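Local coordinates for protein adhesin competence repressor (Streptococcus pyogenes serotype M3, PDB 5JLU) that represses transcription as a zinc-responsive, DNA-binding regulator of the MarR family, with a winged helix-turn-helix fold, at residues A[54-59]-A[93-98]; A[82-87]-A[98-103]. All coordinates share one frame; numbering follows the deposited sequence.

Contact 1 of 2, residues A[54-59]-A[93-98]; sequences RLTNTD and ARVTYF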
# COMPACT_ATOMS: atom_id res chain seq x y z
N ARG A 54 2.12 -19.93 17.36
CA ARG A 54 3.11 -20.53 16.49
C ARG A 54 2.41 -20.98 15.18
O ARG A 54 1.25 -21.42 15.19
CB ARG A 54 3.82 -21.71 17.18
CG ARG A 54 4.70 -21.34 18.41
CD ARG A 54 5.42 -22.58 19.02
NE ARG A 54 4.54 -23.75 18.88
CZ ARG A 54 4.91 -25.02 18.71
NH1 ARG A 54 3.95 -25.94 18.54
NH2 ARG A 54 6.19 -25.39 18.72
N LEU A 55 3.10 -20.76 14.03
CA LEU A 55 2.52 -21.13 12.73
C LEU A 55 3.62 -21.57 11.82
O LEU A 55 4.81 -21.25 12.03
CB LEU A 55 1.73 -19.96 12.05
CG LEU A 55 0.54 -19.27 12.75
CD1 LEU A 55 0.24 -17.87 12.16
CD2 LEU A 55 -0.71 -20.14 12.69
N THR A 56 3.22 -22.24 10.75
CA THR A 56 4.14 -22.63 9.72
C THR A 56 4.22 -21.61 8.61
O THR A 56 3.37 -20.72 8.47
CB THR A 56 3.70 -23.98 9.06
OG1 THR A 56 2.34 -23.89 8.61
CG2 THR A 56 3.80 -25.10 10.06
N ASN A 57 5.21 -21.80 7.75
CA ASN A 57 5.32 -21.06 6.54
C ASN A 57 3.97 -21.08 5.77
O ASN A 57 3.41 -20.05 5.35
CB ASN A 57 6.51 -21.63 5.72
CG ASN A 57 6.63 -21.00 4.33
OD1 ASN A 57 7.62 -20.34 4.01
ND2 ASN A 57 5.60 -21.19 3.51
N THR A 58 3.42 -22.27 5.63
CA THR A 58 2.19 -22.45 4.84
C THR A 58 0.93 -21.88 5.57
O THR A 58 0.08 -21.33 4.93
CB THR A 58 2.04 -23.89 4.26
OG1 THR A 58 0.68 -24.31 4.38
CG2 THR A 58 3.02 -24.98 4.88
N ASP A 59 0.83 -21.93 6.90
CA ASP A 59 -0.29 -21.23 7.59
C ASP A 59 -0.19 -19.73 7.31
O ASP A 59 -1.17 -19.09 7.12
CB ASP A 59 -0.21 -21.36 9.09
CG ASP A 59 -0.37 -22.82 9.59
OD1 ASP A 59 -1.19 -23.54 8.98
OD2 ASP A 59 0.33 -23.21 10.59
N ALA A 93 8.86 -34.15 11.42
CA ALA A 93 10.06 -33.36 11.20
C ALA A 93 10.07 -32.49 9.94
O ALA A 93 10.99 -31.68 9.78
CB ALA A 93 11.29 -34.27 11.15
N ARG A 94 9.11 -32.68 9.05
CA ARG A 94 9.00 -31.81 7.87
C ARG A 94 8.55 -30.40 8.26
O ARG A 94 8.68 -29.49 7.45
CB ARG A 94 7.96 -32.38 6.88
CG ARG A 94 8.43 -33.69 6.26
CD ARG A 94 7.36 -34.42 5.49
NE ARG A 94 6.26 -34.81 6.36
CZ ARG A 94 5.22 -35.59 6.00
NH1 ARG A 94 4.27 -35.86 6.88
NH2 ARG A 94 5.14 -36.12 4.79
N VAL A 95 7.96 -30.26 9.45
CA VAL A 95 7.19 -29.08 9.83
C VAL A 95 8.05 -28.19 10.68
O VAL A 95 8.62 -28.63 11.66
CB VAL A 95 5.87 -29.46 10.56
CG1 VAL A 95 5.09 -28.25 11.01
CG2 VAL A 95 4.96 -30.29 9.65
N THR A 96 8.16 -26.94 10.29
CA THR A 96 8.83 -25.95 11.12
C THR A 96 7.84 -24.87 11.56
O THR A 96 7.16 -24.26 10.69
CB THR A 96 9.97 -25.24 10.39
OG1 THR A 96 10.84 -26.22 9.90
CG2 THR A 96 10.74 -24.34 11.34
N TYR A 97 7.89 -24.57 12.85
CA TYR A 97 7.12 -23.51 13.50
C TYR A 97 8.06 -22.36 13.85
O TYR A 97 9.19 -22.55 14.34
CB TYR A 97 6.56 -24.03 14.80
CG TYR A 97 5.45 -25.01 14.58
CD1 TYR A 97 4.25 -24.63 13.96
CD2 TYR A 97 5.61 -26.34 14.94
CE1 TYR A 97 3.23 -25.57 13.72
CE2 TYR A 97 4.59 -27.28 14.71
CZ TYR A 97 3.43 -26.90 14.11
OH TYR A 97 2.48 -27.87 13.89
N PHE A 98 7.55 -21.16 13.63
CA PHE A 98 8.26 -19.96 13.93
C PHE A 98 7.67 -19.27 15.12
O PHE A 98 6.46 -19.34 15.41
CB PHE A 98 8.33 -19.09 12.69
CG PHE A 98 9.24 -19.67 11.64
CD1 PHE A 98 10.61 -19.61 11.79
CD2 PHE A 98 8.73 -20.33 10.57
CE1 PHE A 98 11.47 -20.17 10.85
CE2 PHE A 98 9.57 -20.92 9.65
CZ PHE A 98 10.92 -20.82 9.77
O HOH W 1 7.32 -23.57 8.12

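Contact 2 of 2, residues A[82-87]-A[98-103]; sequences DMLAGT and FELTEL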
# COMPACT_ATOMS: atom_id res chain seq x y z
N ASP A 82 17.56 -11.47 13.73
CA ASP A 82 17.33 -11.96 15.08
C ASP A 82 15.90 -11.68 15.57
O ASP A 82 15.67 -11.41 16.76
CB ASP A 82 18.36 -11.31 16.03
CG ASP A 82 19.79 -11.70 15.69
OD1 ASP A 82 20.08 -12.91 15.46
OD2 ASP A 82 20.64 -10.79 15.64
N MET A 83 14.94 -11.76 14.66
CA MET A 83 13.55 -11.44 14.99
C MET A 83 12.72 -12.69 15.26
O MET A 83 11.76 -12.65 16.00
CB MET A 83 12.98 -10.61 13.82
CG MET A 83 12.24 -9.38 14.25
SD MET A 83 13.27 -8.22 15.12
CE MET A 83 13.37 -6.98 13.86
N LEU A 84 13.08 -13.81 14.64
CA LEU A 84 12.34 -15.09 14.71
C LEU A 84 13.30 -16.20 14.93
O LEU A 84 14.42 -16.11 14.48
CB LEU A 84 11.64 -15.47 13.35
CG LEU A 84 10.44 -14.67 12.89
CD1 LEU A 84 9.78 -15.13 11.62
CD2 LEU A 84 9.43 -14.62 14.01
N ALA A 85 12.81 -17.27 15.51
CA ALA A 85 13.55 -18.50 15.62
C ALA A 85 12.59 -19.63 15.26
O ALA A 85 11.39 -19.58 15.57
CB ALA A 85 14.08 -18.69 17.03
N GLY A 86 13.12 -20.57 14.51
CA GLY A 86 12.41 -21.72 14.03
C GLY A 86 12.75 -22.91 14.92
O GLY A 86 13.88 -23.04 15.38
N THR A 87 11.76 -23.76 15.12
CA THR A 87 11.93 -25.04 15.80
C THR A 87 11.03 -26.08 15.11
O THR A 87 9.85 -25.81 14.80
CB THR A 87 11.58 -24.90 17.29
OG1 THR A 87 10.27 -24.37 17.37
CG2 THR A 87 12.54 -23.87 18.02
N PHE A 98 7.55 -21.16 13.63
CA PHE A 98 8.26 -19.96 13.93
C PHE A 98 7.67 -19.27 15.12
O PHE A 98 6.46 -19.34 15.41
CB PHE A 98 8.33 -19.09 12.69
CG PHE A 98 9.24 -19.67 11.64
CD1 PHE A 98 10.61 -19.61 11.79
CD2 PHE A 98 8.73 -20.33 10.57
CE1 PHE A 98 11.47 -20.17 10.85
CE2 PHE A 98 9.57 -20.92 9.65
CZ PHE A 98 10.92 -20.82 9.77
N GLU A 99 8.55 -18.68 15.87
CA GLU A 99 8.13 -17.79 16.93
C GLU A 99 9.09 -16.65 17.16
O GLU A 99 10.25 -16.67 16.74
CB GLU A 99 7.92 -18.58 18.21
CG GLU A 99 9.18 -19.02 18.88
CD GLU A 99 8.93 -20.12 19.93
OE1 GLU A 99 9.94 -20.49 20.55
OE2 GLU A 99 7.76 -20.59 20.14
N LEU A 100 8.55 -15.66 17.82
CA LEU A 100 9.23 -14.40 18.01
C LEU A 100 10.38 -14.57 19.03
O LEU A 100 10.22 -15.28 20.03
CB LEU A 100 8.19 -13.39 18.56
CG LEU A 100 7.45 -12.47 17.57
CD1 LEU A 100 6.64 -13.26 16.56
CD2 LEU A 100 6.57 -11.52 18.35
N THR A 101 11.48 -13.90 18.79
CA THR A 101 12.51 -13.80 19.79
C THR A 101 12.13 -12.61 20.67
O THR A 101 11.29 -11.80 20.28
CB THR A 101 13.83 -13.49 19.17
OG1 THR A 101 13.76 -12.19 18.52
CG2 THR A 101 14.26 -14.62 18.18
N GLU A 102 12.77 -12.50 21.82
CA GLU A 102 12.53 -11.42 22.79
C GLU A 102 12.62 -10.06 22.18
O GLU A 102 11.81 -9.19 22.46
CB GLU A 102 13.52 -11.46 23.99
CG GLU A 102 12.83 -11.14 25.31
CD GLU A 102 11.57 -11.98 25.53
OE1 GLU A 102 11.58 -13.21 25.22
OE2 GLU A 102 10.55 -11.41 25.99
N LEU A 103 13.67 -9.89 21.38
CA LEU A 103 13.90 -8.64 20.64
C LEU A 103 12.73 -8.19 19.68
O LEU A 103 12.59 -6.99 19.35
CB LEU A 103 15.18 -8.83 19.82
CG LEU A 103 15.66 -7.72 18.89
CD1 LEU A 103 16.21 -6.59 19.75
CD2 LEU A 103 16.71 -8.22 17.91

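Contact 1 of 2, residues A[54-59]-A[93-98]
Arg54 and Leu55 meet Tyr97 and Phe98 where the short first strand of a MarR-type winged helix-turn-helix comes beside the second strand of its wing. The pairing of strands 55-56 and 96-100 is loose. Its one direct backbone bond runs from Phe98 N to Leu55 O, 3.2 Å and nearly straight at the hydrogen. The same Leu55 O also receives a CA-H...O contact from Tyr97. Two residues further on, a water bridges the gap: it accepts from Asn57 N and donates to Thr96 O.

The main side-chain contact is a cation-pi stack. The Arg54 guanidinium lies over one face of the Tyr97 ring, CZ 4.5 Å from the ring centroid and off-centre, with the planes tilted 29° to each other. A bend at chi3 of Arg54 brings the end of this chain across the ring. NH1 and NH2 lie near CD2, toward the rim. On the opposite face of the ring is CG1 of Val95, two residues back on its own strand.

Apolar packing follows. Thr56 CG2 meets Val95 CG1 at 3.5 Å and Tyr97 CE1 at 3.7 Å. The Leu55 side chain touches Leu49 and Leu50 of helix 41-52. Phe98 touches Leu50, and also Ile75 of helix 68-80.

Thr56 is the N-cap of helix 57-64 and forms a capping box with Asp59. Its OG1, held between backbone N and carbonyl carbon (chi1 54°), accepts from Asp59 N at 3.0 Å. In return, Thr56 N donates to Asp59 OD2 at 3.1 Å, meeting it on the anti side of the carboxylate, 34° out of its plane.

Contact 2 of 2, residues A[82-87]-A[98-103]
Thr101 meets the end of the loop at Asp82 and Met83, where strand 84-88 begins. Its CB lies 3.7 Å from Asp82 O. From CB, OG1 takes the position between backbone N and carbonyl carbon (chi1 63°) and donates to Asp82 O at 2.7 Å, tilted 30° from the carbonyl plane. The other branch, CG2, packs on Leu84 C at 3.7 Å and comes near Ala85 CB. Thr101 N donates to Met83 O, but from above the carbonyl plane. Two successive carbonyls are thus gripped by one residue. Asp82 itself has positive phi and is the C-prime residue of the Schellman motif that ends helix 68-80. Leu103 CD2 sits against Asp82 O at 3.5 Å, beside Asp82 CB.

Further along, Ala85 and Glu99 form the hydrogen-bonded pair, with Ala85 N to Glu99 O 2.9 Å and Glu99 N to Ala85 O 3.0 Å. Leu84 sends CD2 to Leu100 CD1, 4.0 Å away, and its side chain also packs on helices 41-52 and 68-80. At Gly86 there is no side chain, and Phe98 CD1 comes to 3.6 Å from its CA. Segments 84-87 and 98-100 run antiparallel, with 146° between their directions. They form the beta hairpin that is the wing of a MarR-type winged helix-turn-helix.

From the N terminus, the chain leaves helix 41-52 and enters 54-59, the first half of contact 1. It then runs through helices 57-64 and 68-80 to 82-87, the first half of contact 2. Beyond the turn of the wing it reaches 93-98, which closes the long loop of contact 1, and then 98-103, which closes the short hairpin loop of contact 2. The two loops cross, and Phe98 belongs to both. Strand 96-100 lies between its two partners, so the contacts tie both outer strands to it. Tyr97 O and Thr87 N probably hydrogen-bond between them. After 98-103 the chain continues into helix 105-127.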